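Local coordinates for ankyrin repeat family protein (Enterococcus faecalis, PDB 3HRA), which is of unknown function but, as an ankyrin-repeat protein, probably serves as an elongated scaffold for binding other proteins, at residues A[27-33]-A[61-67]; A[95-99]-A[128-132]; A[105-111]-A[135-139]; A[148-153]-A[188-193]. All blocks are in the same frame, centred on the assembly; numbering follows the deposited sequence.

Interaction 1. Residues A[27-33]-A[61-67]; sequences DTTYQVD and RGADINL
Arg61 and Asp33 tie together two successive loops of the ankyrin stack, the one that follows helix 18-25 and the one that follows helix 52-60. Bends at chi2 (-77°) and chi3 (-91°) curl the Arg61 chain back over Val32 and bring NH2 to the type I turn formed by Asp27 to Tyr30. There NH2 donates to Tyr30 O at 3.3 Å with a fairly straight N-H...O angle of 157°, and more weakly to Asp27 O at 2.9 Å. Both oxygens sit near the guanidinium edge, while one face rests on Val32 CG1, 3.7 Å from Arg61 NH1. Arg61 NE also bonds to Leu25 O, so three backbone carbonyls, one of them weakly bound, probably limit the rotation of the group. Val32 CG2 packs on Ala63 CA at 3.8 Å. Gly62 is the C-prime residue of the Schellman motif that ends helix 52-60, and beyond it the chain passes the Asp33 carboxylate. Asp33 OD2 takes Asp64 N on its syn lone pair at 2.9 Å; OD1 has a longer, weak share of the same N-H. One water links Asp33 OD2 to Gly62 O, and a second donates to Asp33 OD1 at 2.8 Å and to Asp64 O at 2.7 Å.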
loop_
_atom_site.group_PDB
_atom_site.type_symbol
_atom_site.label_atom_id
_atom_site.label_comp_id
_atom_site.label_asym_id
_atom_site.label_seq_id
_atom_site.Cartn_x
_atom_site.Cartn_y
_atom_site.Cartn_z
ATOM N N ASP A 27 -0.156 5.798 29.175
ATOM C CA ASP A 27 -1.277 6.639 29.600
ATOM C C ASP A 27 -2.544 6.204 28.871
ATOM O O ASP A 27 -2.701 6.442 27.665
ATOM C CB ASP A 27 -0.954 8.111 29.317
ATOM C CG ASP A 27 -2.164 9.036 29.479
ATOM O OD1 ASP A 27 -3.176 8.626 30.088
ATOM O OD2 ASP A 27 -2.097 10.183 28.984
ATOM N N THR A 28 -3.445 5.555 29.617
ATOM C CA THR A 28 -4.638 4.924 29.048
ATOM C C THR A 28 -5.637 5.932 28.492
ATOM O O THR A 28 -6.548 5.555 27.766
ATOM C CB THR A 28 -5.375 4.050 30.097
ATOM O OG1 THR A 28 -5.794 4.868 31.196
ATOM C CG2 THR A 28 -4.464 2.958 30.618
ATOM N N THR A 29 -5.469 7.199 28.868
ATOM C CA THR A 29 -6.362 8.273 28.434
ATOM C C THR A 29 -5.881 8.930 27.143
ATOM O O THR A 29 -6.614 9.714 26.542
ATOM C CB THR A 29 -6.528 9.377 29.522
ATOM O OG1 THR A 29 -5.325 10.158 29.639
ATOM C CG2 THR A 29 -6.862 8.765 30.886
ATOM N N TYR A 30 -4.657 8.617 26.711
ATOM C CA TYR A 30 -4.082 9.315 25.552
ATOM C C TYR A 30 -4.829 9.038 24.227
ATOM O O TYR A 30 -5.099 7.890 23.873
ATOM C CB TYR A 30 -2.573 9.021 25.386
ATOM C CG TYR A 30 -1.865 10.124 24.630
ATOM C CD1 TYR A 30 -1.213 11.142 25.313
ATOM C CD2 TYR A 30 -1.887 10.176 23.234
ATOM C CE1 TYR A 30 -0.573 12.161 24.634
ATOM C CE2 TYR A 30 -1.266 11.202 22.549
ATOM C CZ TYR A 30 -0.613 12.191 23.253
ATOM O OH TYR A 30 0.012 13.223 22.586
ATOM N N GLN A 31 -5.155 10.104 23.498
ATOM C CA GLN A 31 -5.798 9.975 22.196
ATOM C C GLN A 31 -4.707 9.758 21.143
ATOM O O GLN A 31 -3.994 10.698 20.767
ATOM C CB GLN A 31 -6.581 11.252 21.876
ATOM C CG GLN A 31 -7.845 11.016 21.052
ATOM C CD GLN A 31 -7.585 10.907 19.563
ATOM O OE1 GLN A 31 -7.412 9.795 19.019
ATOM N NE2 GLN A 31 -7.564 12.065 18.881
ATOM N N VAL A 32 -4.573 8.523 20.661
ATOM C CA VAL A 32 -3.395 8.173 19.857
ATOM C C VAL A 32 -3.425 8.727 18.427
ATOM O O VAL A 32 -2.400 8.777 17.744
ATOM C CB VAL A 32 -3.166 6.639 19.803
ATOM C CG1 VAL A 32 -2.982 6.076 21.218
ATOM C CG2 VAL A 32 -4.324 5.937 19.090
ATOM N N ASP A 33 -4.607 9.106 17.966
ATOM C CA ASP A 33 -4.743 9.561 16.588
ATOM C C ASP A 33 -4.825 11.086 16.436
ATOM O O ASP A 33 -5.506 11.591 15.554
ATOM C CB ASP A 33 -5.931 8.886 15.913
ATOM C CG ASP A 33 -5.618 7.454 15.479
ATOM O OD1 ASP A 33 -4.456 7.144 15.167
ATOM O OD2 ASP A 33 -6.546 6.641 15.454
ATOM N N ARG A 61 -2.385 -0.179 20.461
ATOM C CA ARG A 61 -3.134 0.776 21.285
ATOM C C ARG A 61 -4.352 1.357 20.572
ATOM O O ARG A 61 -4.955 2.305 21.055
ATOM C CB ARG A 61 -2.235 1.919 21.758
ATOM C CG ARG A 61 -1.562 1.664 23.088
ATOM C CD ARG A 61 -2.537 1.852 24.252
ATOM N NE ARG A 61 -2.538 3.215 24.783
ATOM C CZ ARG A 61 -3.482 4.118 24.537
ATOM N NH1 ARG A 61 -4.501 3.816 23.749
ATOM N NH2 ARG A 61 -3.410 5.329 25.075
ATOM N N GLY A 62 -4.684 0.809 19.412
ATOM C CA GLY A 62 -5.922 1.164 18.726
ATOM C C GLY A 62 -5.843 2.250 17.663
ATOM O O GLY A 62 -6.874 2.771 17.249
ATOM N N ALA A 63 -4.636 2.582 17.208
ATOM C CA ALA A 63 -4.457 3.582 16.155
ATOM C C ALA A 63 -5.217 3.162 14.888
ATOM O O ALA A 63 -5.247 1.989 14.523
ATOM C CB ALA A 63 -2.962 3.789 15.846
ATOM N N ASP A 64 -5.842 4.128 14.231
ATOM C CA ASP A 64 -6.677 3.842 13.062
ATOM C C ASP A 64 -5.804 3.722 11.817
ATOM O O ASP A 64 -5.212 4.713 11.383
ATOM C CB ASP A 64 -7.675 4.982 12.894
ATOM C CG ASP A 64 -8.696 4.722 11.800
ATOM O OD1 ASP A 64 -8.597 3.713 11.070
ATOM O OD2 ASP A 64 -9.617 5.557 11.689
ATOM N N ILE A 65 -5.708 2.512 11.253
ATOM C CA ILE A 65 -4.851 2.296 10.094
ATOM C C ILE A 65 -5.453 2.919 8.826
ATOM O O ILE A 65 -4.800 3.006 7.791
ATOM C CB ILE A 65 -4.547 0.793 9.843
ATOM C CG1 ILE A 65 -5.832 0.029 9.500
ATOM C CG2 ILE A 65 -3.814 0.165 11.052
ATOM C CD1 ILE A 65 -5.602 -1.271 8.755
ATOM N N ASN A 66 -6.693 3.381 8.927
ATOM C CA ASN A 66 -7.401 3.922 7.765
ATOM C C ASN A 66 -7.556 5.452 7.771
ATOM O O ASN A 66 -8.225 6.009 6.913
ATOM C CB ASN A 66 -8.787 3.259 7.637
ATOM C CG ASN A 66 -8.691 1.760 7.474
ATOM O OD1 ASN A 66 -8.076 1.284 6.539
ATOM N ND2 ASN A 66 -9.298 1.004 8.399
ATOM N N LEU A 67 -6.937 6.127 8.728
ATOM C CA LEU A 67 -7.116 7.577 8.852
ATOM C C LEU A 67 -6.214 8.266 7.834
ATOM O O LEU A 67 -4.991 8.268 7.980
ATOM C CB LEU A 67 -6.795 8.035 10.282
ATOM C CG LEU A 67 -7.307 9.432 10.696
ATOM C CD1 LEU A 67 -7.230 9.648 12.201
ATOM C CD2 LEU A 67 -6.579 10.566 9.981
HETATM O O HOH W 1 -3.540 6.422 12.664
HETATM O O HOH W 2 -7.807 5.841 18.000
#

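Interaction 2. Residues A[95-99]-A[128-132]; sequences ATPDL and DGRED
With CG anti to the backbone N (chi1 -155°) and chi2 extended as well, the Arg130 side chain runs straight out toward Pro97, and a turn at chi3 (-46°) sets its guanidinium beside Thr96 and Pro97. Arg130 NH1 makes a weak hydrogen bond to Pro97 O, 3.1 Å long and bent to 133°. The other terminal nitrogen, NH2, has apolar company: Pro97 CD at 3.8 Å and, near the guanidinium plane at its edge, Thr96 CG2 at 4.0 Å. Leu99 lies against the aliphatic part of Arg130. Its CD1 is 3.8 Å from Arg130 CB, almost as near to CG and CD, and also touches Arg130 O at 3.5 Å. The second methyl, Leu99 CD2, meets Glu131 OE2 at 3.5 Å, where the bend of the glutamate at chi2 has brought the carboxylate; that oxygen is hydrogen-bonded to Tyr76 OH. A single weak polar bond therefore supplements contacts that are mostly van der Waals. Arg130, with positive phi, is where the chain abandons helical backbone angles after helix 119-128; Ala95 does so after helix 85-94, without a positive phi. The contact thus joins consecutive post-helix loops of an ankyrin-repeat stack.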
loop_
_atom_site.group_PDB
_atom_site.type_symbol
_atom_site.label_atom_id
_atom_site.label_comp_id
_atom_site.label_asym_id
_atom_site.label_seq_id
_atom_site.Cartn_x
_atom_site.Cartn_y
_atom_site.Cartn_z
ATOM N N ALA A 95 -5.420 -5.495 12.477
ATOM C CA ALA A 95 -6.315 -4.381 12.204
ATOM C C ALA A 95 -7.219 -4.723 11.028
ATOM O O ALA A 95 -7.088 -5.789 10.417
ATOM C CB ALA A 95 -5.509 -3.114 11.930
ATOM N N THR A 96 -8.141 -3.823 10.708
ATOM C CA THR A 96 -9.131 -4.093 9.666
ATOM C C THR A 96 -9.064 -2.985 8.623
ATOM O O THR A 96 -9.517 -1.871 8.861
ATOM C CB THR A 96 -10.582 -4.165 10.234
ATOM O OG1 THR A 96 -10.673 -5.187 11.233
ATOM C CG2 THR A 96 -11.598 -4.455 9.106
ATOM N N PRO A 97 -8.486 -3.286 7.459
ATOM C CA PRO A 97 -8.389 -2.267 6.400
ATOM C C PRO A 97 -9.761 -1.873 5.886
ATOM O O PRO A 97 -10.658 -2.718 5.790
ATOM C CB PRO A 97 -7.612 -2.986 5.291
ATOM C CG PRO A 97 -6.866 -4.103 6.000
ATOM C CD PRO A 97 -7.767 -4.527 7.127
ATOM N N ASP A 98 -9.926 -0.592 5.584
ATOM C CA ASP A 98 -11.173 -0.069 5.013
ATOM C C ASP A 98 -10.998 0.028 3.504
ATOM O O ASP A 98 -10.337 0.944 3.005
ATOM C CB ASP A 98 -11.495 1.322 5.600
ATOM C CG ASP A 98 -12.841 1.895 5.101
ATOM O OD1 ASP A 98 -13.404 1.381 4.113
ATOM O OD2 ASP A 98 -13.321 2.887 5.700
ATOM N N LEU A 99 -11.607 -0.886 2.763
ATOM C CA LEU A 99 -11.388 -0.901 1.323
ATOM C C LEU A 99 -12.239 0.111 0.536
ATOM O O LEU A 99 -12.184 0.147 -0.702
ATOM C CB LEU A 99 -11.543 -2.320 0.764
ATOM C CG LEU A 99 -10.696 -3.424 1.407
ATOM C CD1 LEU A 99 -10.744 -4.662 0.538
ATOM C CD2 LEU A 99 -9.268 -2.979 1.617
ATOM N N ASP A 128 -3.765 -12.527 1.883
ATOM C CA ASP A 128 -4.629 -12.206 3.028
ATOM C C ASP A 128 -5.081 -10.741 3.098
ATOM O O ASP A 128 -5.208 -10.175 4.193
ATOM C CB ASP A 128 -3.951 -12.597 4.356
ATOM C CG ASP A 128 -3.962 -14.111 4.613
ATOM O OD1 ASP A 128 -4.988 -14.777 4.333
ATOM O OD2 ASP A 128 -2.934 -14.632 5.099
ATOM N N GLY A 129 -5.373 -10.165 1.936
ATOM C CA GLY A 129 -5.674 -8.750 1.827
ATOM C C GLY A 129 -7.109 -8.321 1.547
ATOM O O GLY A 129 -7.499 -7.229 1.975
ATOM N N ARG A 130 -7.887 -9.140 0.834
ATOM C CA ARG A 130 -9.278 -8.795 0.520
ATOM C C ARG A 130 -9.360 -7.851 -0.680
ATOM O O ARG A 130 -10.428 -7.668 -1.281
ATOM C CB ARG A 130 -9.948 -8.165 1.748
ATOM C CG ARG A 130 -11.465 -8.295 1.794
ATOM C CD ARG A 130 -12.032 -7.439 2.920
ATOM N NE ARG A 130 -11.287 -7.609 4.163
ATOM C CZ ARG A 130 -11.188 -6.684 5.119
ATOM N NH1 ARG A 130 -11.778 -5.498 4.973
ATOM N NH2 ARG A 130 -10.482 -6.952 6.224
ATOM N N GLU A 131 -8.222 -7.249 -1.020
ATOM C CA GLU A 131 -8.110 -6.373 -2.187
ATOM C C GLU A 131 -8.592 -7.098 -3.454
ATOM O O GLU A 131 -8.269 -8.256 -3.671
ATOM C CB GLU A 131 -6.653 -5.937 -2.377
ATOM C CG GLU A 131 -6.028 -5.241 -1.158
ATOM C CD GLU A 131 -6.462 -3.801 -1.031
ATOM O OE1 GLU A 131 -7.117 -3.315 -1.975
ATOM O OE2 GLU A 131 -6.166 -3.157 0.009
ATOM N N ASP A 132 -9.382 -6.411 -4.274
ATOM C CA ASP A 132 -9.843 -6.942 -5.551
ATOM C C ASP A 132 -8.690 -6.834 -6.552
ATOM O O ASP A 132 -8.199 -5.743 -6.825
ATOM C CB ASP A 132 -11.043 -6.106 -6.006
ATOM C CG ASP A 132 -11.569 -6.491 -7.378
ATOM O OD1 ASP A 132 -11.054 -7.449 -8.003
ATOM O OD2 ASP A 132 -12.514 -5.799 -7.831
#

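Interaction 3. Residues A[105-111]-A[135-139]; sequences YGGNALI and FQNDF
Phe135 comes first, its CG anti to the backbone N so that the ring edge reaches Gly106 and Ile111. Gly106 O lies near the ring plane, 3.3 Å from Phe135 CE2, and Ile111 CD1 meets the same edge at CD2, 4.0 Å away. The Asn108 amide runs antiparallel alongside this ring, planes 28° apart; Asn108 OD1 accepts a nearly linear capping bond from Ile111 N, 2.9 Å long, at the turn that leads into the helix. Gln136 takes part through its backbone: a water donates to Gly106 O at 2.6 Å and to Gln136 O at 3.1 Å, bridging the two carbonyls. Asn137 adds a CA-H...O contact, its CA 3.6 Å from that same Gly106 O, while its CB rests against Tyr105 O. Asp138 N then makes the direct backbone hydrogen bond, 2.9 Å to Tyr105 O, with a C=O...N angle of 162°. The Asp138 carboxylate swings over Gly106, whose CA, lacking a side chain, can be approached closely by OD2. Phe139 closes the walk against Tyr105; the rings lie obliquely, centroids 6.0 Å apart and planes at 41°, and Phe139 also meets Tyr141. Gly106 to Leu110 matches the G-x-T-P-L part of the ankyrin signature, with Asn108 in the capping threonine's place. Chemically, one direct and one water-mediated backbone link probably help to set the spacing of the two loops, and the aromatic side chains at the two ends of 135-139 complete the contact mainly by packing.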
loop_
_atom_site.group_PDB
_atom_site.type_symbol
_atom_site.label_atom_id
_atom_site.label_comp_id
_atom_site.label_asym_id
_atom_site.label_seq_id
_atom_site.Cartn_x
_atom_site.Cartn_y
_atom_site.Cartn_z
ATOM N N TYR A 105 -5.068 8.908 -6.291
ATOM C CA TYR A 105 -5.349 8.595 -7.696
ATOM C C TYR A 105 -6.513 7.624 -7.822
ATOM O O TYR A 105 -6.772 7.084 -8.896
ATOM C CB TYR A 105 -4.115 8.018 -8.394
ATOM C CG TYR A 105 -2.923 8.931 -8.316
ATOM C CD1 TYR A 105 -1.763 8.532 -7.669
ATOM C CD2 TYR A 105 -2.969 10.208 -8.870
ATOM C CE1 TYR A 105 -0.663 9.392 -7.581
ATOM C CE2 TYR A 105 -1.893 11.061 -8.787
ATOM C CZ TYR A 105 -0.745 10.648 -8.152
ATOM O OH TYR A 105 0.328 11.509 -8.082
ATOM N N GLY A 106 -7.202 7.398 -6.709
ATOM C CA GLY A 106 -8.365 6.519 -6.702
ATOM C C GLY A 106 -8.007 5.051 -6.669
ATOM O O GLY A 106 -8.844 4.192 -6.970
ATOM N N GLY A 107 -6.754 4.765 -6.319
ATOM C CA GLY A 107 -6.271 3.402 -6.240
ATOM C C GLY A 107 -6.363 2.813 -4.833
ATOM O O GLY A 107 -6.740 3.488 -3.866
ATOM N N ASN A 108 -6.010 1.536 -4.727
ATOM C CA ASN A 108 -5.970 0.824 -3.447
ATOM C C ASN A 108 -4.525 0.608 -2.978
ATOM O O ASN A 108 -3.620 1.328 -3.403
ATOM C CB ASN A 108 -6.686 -0.523 -3.597
ATOM C CG ASN A 108 -6.098 -1.382 -4.703
ATOM O OD1 ASN A 108 -5.087 -1.026 -5.325
ATOM N ND2 ASN A 108 -6.742 -2.517 -4.971
ATOM N N ALA A 109 -4.293 -0.374 -2.108
ATOM C CA ALA A 109 -2.917 -0.673 -1.705
ATOM C C ALA A 109 -2.136 -1.507 -2.725
ATOM O O ALA A 109 -0.911 -1.384 -2.826
ATOM C CB ALA A 109 -2.875 -1.328 -0.314
ATOM N N LEU A 110 -2.847 -2.330 -3.494
ATOM C CA LEU A 110 -2.232 -3.318 -4.392
ATOM C C LEU A 110 -1.703 -2.722 -5.712
ATOM O O LEU A 110 -0.635 -3.086 -6.181
ATOM C CB LEU A 110 -3.247 -4.432 -4.673
ATOM C CG LEU A 110 -2.855 -5.622 -5.552
ATOM C CD1 LEU A 110 -1.574 -6.262 -5.080
ATOM C CD2 LEU A 110 -3.984 -6.659 -5.577
ATOM N N ILE A 111 -2.458 -1.805 -6.309
ATOM C CA ILE A 111 -2.017 -1.176 -7.550
ATOM C C ILE A 111 -0.623 -0.537 -7.443
ATOM O O ILE A 111 0.255 -0.866 -8.228
ATOM C CB ILE A 111 -3.060 -0.186 -8.104
ATOM C CG1 ILE A 111 -4.325 -0.956 -8.529
ATOM C CG2 ILE A 111 -2.478 0.566 -9.288
ATOM C CD1 ILE A 111 -5.515 -0.055 -8.942
ATOM N N PHE A 135 -9.237 -4.343 -9.355
ATOM C CA PHE A 135 -9.635 -2.985 -9.023
ATOM C C PHE A 135 -8.964 -2.020 -9.991
ATOM O O PHE A 135 -7.866 -2.288 -10.481
ATOM C CB PHE A 135 -9.215 -2.652 -7.589
ATOM C CG PHE A 135 -9.798 -1.360 -7.078
ATOM C CD1 PHE A 135 -11.132 -1.291 -6.720
ATOM C CD2 PHE A 135 -9.013 -0.215 -6.972
ATOM C CE1 PHE A 135 -11.686 -0.089 -6.248
ATOM C CE2 PHE A 135 -9.551 0.980 -6.497
ATOM C CZ PHE A 135 -10.889 1.036 -6.133
ATOM N N GLN A 136 -9.635 -0.918 -10.301
ATOM C CA GLN A 136 -9.069 0.096 -11.187
ATOM C C GLN A 136 -8.991 1.446 -10.510
ATOM O O GLN A 136 -9.893 1.833 -9.747
ATOM C CB GLN A 136 -9.925 0.241 -12.446
ATOM C CG GLN A 136 -9.805 -0.923 -13.430
ATOM C CD GLN A 136 -10.786 -0.790 -14.577
ATOM O OE1 GLN A 136 -10.434 -0.348 -15.678
ATOM N NE2 GLN A 136 -12.029 -1.165 -14.324
ATOM N N ASN A 137 -7.934 2.190 -10.808
ATOM C CA ASN A 137 -7.834 3.564 -10.316
ATOM C C ASN A 137 -8.467 4.580 -11.277
ATOM O O ASN A 137 -9.193 4.188 -12.207
ATOM C CB ASN A 137 -6.391 3.933 -9.925
ATOM C CG ASN A 137 -5.391 3.849 -11.094
ATOM O OD1 ASN A 137 -4.195 3.635 -10.866
ATOM N ND2 ASN A 137 -5.861 4.014 -12.323
ATOM N N ASP A 138 -8.216 5.873 -11.046
ATOM C CA ASP A 138 -8.894 6.942 -11.803
ATOM C C ASP A 138 -8.570 6.918 -13.291
ATOM O O ASP A 138 -9.337 7.439 -14.106
ATOM C CB ASP A 138 -8.555 8.339 -11.263
ATOM C CG ASP A 138 -9.262 8.654 -9.971
ATOM O OD1 ASP A 138 -8.906 9.675 -9.351
ATOM O OD2 ASP A 138 -10.166 7.885 -9.566
ATOM N N PHE A 139 -7.431 6.316 -13.625
ATOM C CA PHE A 139 -6.984 6.190 -15.001
ATOM C C PHE A 139 -7.502 4.926 -15.666
ATOM O O PHE A 139 -7.256 4.724 -16.850
ATOM C CB PHE A 139 -5.448 6.217 -15.075
ATOM C CG PHE A 139 -4.828 7.293 -14.235
ATOM C CD1 PHE A 139 -4.827 8.613 -14.669
ATOM C CD2 PHE A 139 -4.243 6.993 -13.016
ATOM C CE1 PHE A 139 -4.264 9.614 -13.899
ATOM C CE2 PHE A 139 -3.674 8.000 -12.232
ATOM C CZ PHE A 139 -3.683 9.307 -12.679
HETATM O O HOH W 3 -11.237 3.865 -7.908
#

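Interaction 4. Residues A[148-153]-A[188-193]; sequences VGLREG and KGYTEI
Tyr190 is clasped by the backbone of the turn at Arg151 and Gly153. Its hydroxyl donates to Arg151 O at 2.7 Å, lying in the carbonyl plane on a lone pair. Gly153 CA sits over one face in a CH-pi contact, 3.8 Å from the ring centroid and 12° off the normal, and Lys188 CB covers the opposite face. The ring edge meets Val148 O, 3.3 Å from Tyr190 CE1. Alongside, Lys188 CE comes to 3.0 Å from Gly149 O. Near Tyr190, Val148 CG2 packs on Ile193 CG2 at 3.7 Å, and Ile193 CD1 touches Gly153 CA. A water donates to Gly153 O at 2.8 Å and weakly accepts from Ile193 N.

In the next shell, Arg151 turns the NE side of its guanidinium to Glu152, NE and NH2 both donating to OE1, NE at 2.9 Å. Arg151 NH1 reaches Glu115 in a further salt bridge, which probably helps to hold the turn. Gly189, in a Schellman motif, ends helix 181-188 and sets Tyr190 at the N-cap position of helix 191-198. Val148 also packs on Val161 of helix 155-166 and on Tyr184 and Ala185. The contact sets the turn between helices 143-149 and 155-166 beside the turn between helices 181-188 and 191-198, neighbouring helix-to-helix turns of an ankyrin stack.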
loop_
_atom_site.group_PDB
_atom_site.type_symbol
_atom_site.label_atom_id
_atom_site.label_comp_id
_atom_site.label_asym_id
_atom_site.label_seq_id
_atom_site.Cartn_x
_atom_site.Cartn_y
_atom_site.Cartn_z
ATOM N N VAL A 148 2.923 -3.571 -16.135
ATOM C CA VAL A 148 3.380 -3.735 -17.516
ATOM C C VAL A 148 3.697 -2.402 -18.195
ATOM O O VAL A 148 4.794 -2.209 -18.714
ATOM C CB VAL A 148 2.335 -4.470 -18.374
ATOM C CG1 VAL A 148 2.767 -4.465 -19.855
ATOM C CG2 VAL A 148 2.173 -5.908 -17.883
ATOM N N GLY A 149 2.739 -1.476 -18.161
ATOM C CA GLY A 149 2.797 -0.288 -18.997
ATOM C C GLY A 149 3.568 0.886 -18.436
ATOM O O GLY A 149 4.094 1.716 -19.185
ATOM N N LEU A 150 3.638 0.974 -17.119
ATOM C CA LEU A 150 4.250 2.134 -16.501
ATOM C C LEU A 150 5.715 1.893 -16.183
ATOM O O LEU A 150 6.431 2.825 -15.852
ATOM C CB LEU A 150 3.492 2.543 -15.243
ATOM C CG LEU A 150 2.281 3.463 -15.468
ATOM C CD1 LEU A 150 1.370 2.964 -16.570
ATOM C CD2 LEU A 150 1.502 3.646 -14.173
ATOM N N ARG A 151 6.155 0.644 -16.295
ATOM C CA ARG A 151 7.486 0.269 -15.816
ATOM C C ARG A 151 8.390 -0.283 -16.921
ATOM O O ARG A 151 8.061 -0.218 -18.098
ATOM C CB ARG A 151 7.377 -0.717 -14.646
ATOM C CG ARG A 151 6.590 -0.156 -13.447
ATOM C CD ARG A 151 7.163 1.165 -12.907
ATOM N NE ARG A 151 8.593 1.089 -12.596
ATOM C CZ ARG A 151 9.173 1.626 -11.523
ATOM N NH1 ARG A 151 8.451 2.271 -10.614
ATOM N NH2 ARG A 151 10.487 1.502 -11.348
ATOM N N GLU A 152 9.524 -0.849 -16.509
ATOM C CA GLU A 152 10.654 -1.126 -17.402
ATOM C C GLU A 152 10.681 -2.518 -18.057
ATOM O O GLU A 152 11.586 -2.822 -18.839
ATOM C CB GLU A 152 11.959 -0.888 -16.636
ATOM C CG GLU A 152 12.141 0.561 -16.144
ATOM C CD GLU A 152 11.180 0.954 -15.023
ATOM O OE1 GLU A 152 10.791 0.067 -14.228
ATOM O OE2 GLU A 152 10.816 2.153 -14.935
ATOM N N GLY A 153 9.712 -3.362 -17.725
ATOM C CA GLY A 153 9.591 -4.672 -18.345
ATOM C C GLY A 153 10.654 -5.687 -17.969
ATOM O O GLY A 153 10.783 -6.723 -18.634
ATOM N N LYS A 188 5.613 -1.626 -26.307
ATOM C CA LYS A 188 6.879 -1.249 -25.693
ATOM C C LYS A 188 7.986 -2.240 -26.022
ATOM O O LYS A 188 9.146 -2.025 -25.687
ATOM C CB LYS A 188 6.699 -1.134 -24.192
ATOM C CG LYS A 188 5.646 -0.104 -23.816
ATOM C CD LYS A 188 5.689 0.242 -22.363
ATOM C CE LYS A 188 4.612 1.276 -22.057
ATOM N NZ LYS A 188 4.474 2.296 -23.153
ATOM N N GLY A 189 7.613 -3.329 -26.682
ATOM C CA GLY A 189 8.572 -4.360 -27.041
ATOM C C GLY A 189 8.988 -5.214 -25.856
ATOM O O GLY A 189 10.092 -5.751 -25.846
ATOM N N TYR A 190 8.099 -5.358 -24.868
ATOM C CA TYR A 190 8.401 -6.164 -23.678
ATOM C C TYR A 190 8.129 -7.639 -23.942
ATOM O O TYR A 190 7.122 -8.196 -23.497
ATOM C CB TYR A 190 7.601 -5.675 -22.462
ATOM C CG TYR A 190 7.990 -4.295 -21.980
ATOM C CD1 TYR A 190 7.200 -3.618 -21.063
ATOM C CD2 TYR A 190 9.147 -3.666 -22.447
ATOM C CE1 TYR A 190 7.545 -2.354 -20.608
ATOM C CE2 TYR A 190 9.506 -2.388 -21.994
ATOM C CZ TYR A 190 8.698 -1.742 -21.078
ATOM O OH TYR A 190 9.017 -0.472 -20.622
ATOM N N THR A 191 9.042 -8.260 -24.683
ATOM C CA THR A 191 8.881 -9.611 -25.172
ATOM C C THR A 191 8.564 -10.652 -24.109
ATOM O O THR A 191 7.683 -11.476 -24.308
ATOM C CB THR A 191 10.137 -10.082 -25.952
ATOM O OG1 THR A 191 10.518 -9.070 -26.889
ATOM C CG2 THR A 191 9.830 -11.355 -26.689
ATOM N N GLU A 192 9.293 -10.643 -22.999
ATOM C CA GLU A 192 9.078 -11.657 -21.970
ATOM C C GLU A 192 7.706 -11.523 -21.314
ATOM O O GLU A 192 7.053 -12.521 -21.040
ATOM C CB GLU A 192 10.176 -11.623 -20.908
ATOM C CG GLU A 192 11.581 -11.945 -21.430
ATOM C CD GLU A 192 11.706 -13.376 -21.967
ATOM O OE1 GLU A 192 10.996 -14.282 -21.473
ATOM O OE2 GLU A 192 12.524 -13.595 -22.887
ATOM N N ILE A 193 7.272 -10.289 -21.068
ATOM C CA ILE A 193 5.922 -10.060 -20.574
ATOM C C ILE A 193 4.863 -10.519 -21.576
ATOM O O ILE A 193 3.883 -11.169 -21.195
ATOM C CB ILE A 193 5.714 -8.589 -20.123
ATOM C CG1 ILE A 193 6.531 -8.351 -18.853
ATOM C CG2 ILE A 193 4.243 -8.292 -19.873
ATOM C CD1 ILE A 193 6.506 -6.917 -18.332
HETATM O O HOH W 4 9.549 -7.909 -20.815
#

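Together the four contacts sample the ankyrin solenoid along its length, with interactions 1 and 4 on opposite sides of the chain's centre, their own centres about 43 Å apart. Interactions 1 and 2 follow in series and touch directly: Asn66 OD1 lies 2.8 Å from Asp98 N and Asn66 ND2 2.9 Å from Thr96 O, both probable hydrogen bonds that join the two loops. Interactions 2 and 3, centres about 14 Å apart, alternate along the chain and meet where Glu131 OE1 lies 3.1 Å from Asn108 ND2. Interaction 4 touches none of the others; its nearest atoms to interaction 3 are about 7 Å away, and it joins helix-to-helix turns instead.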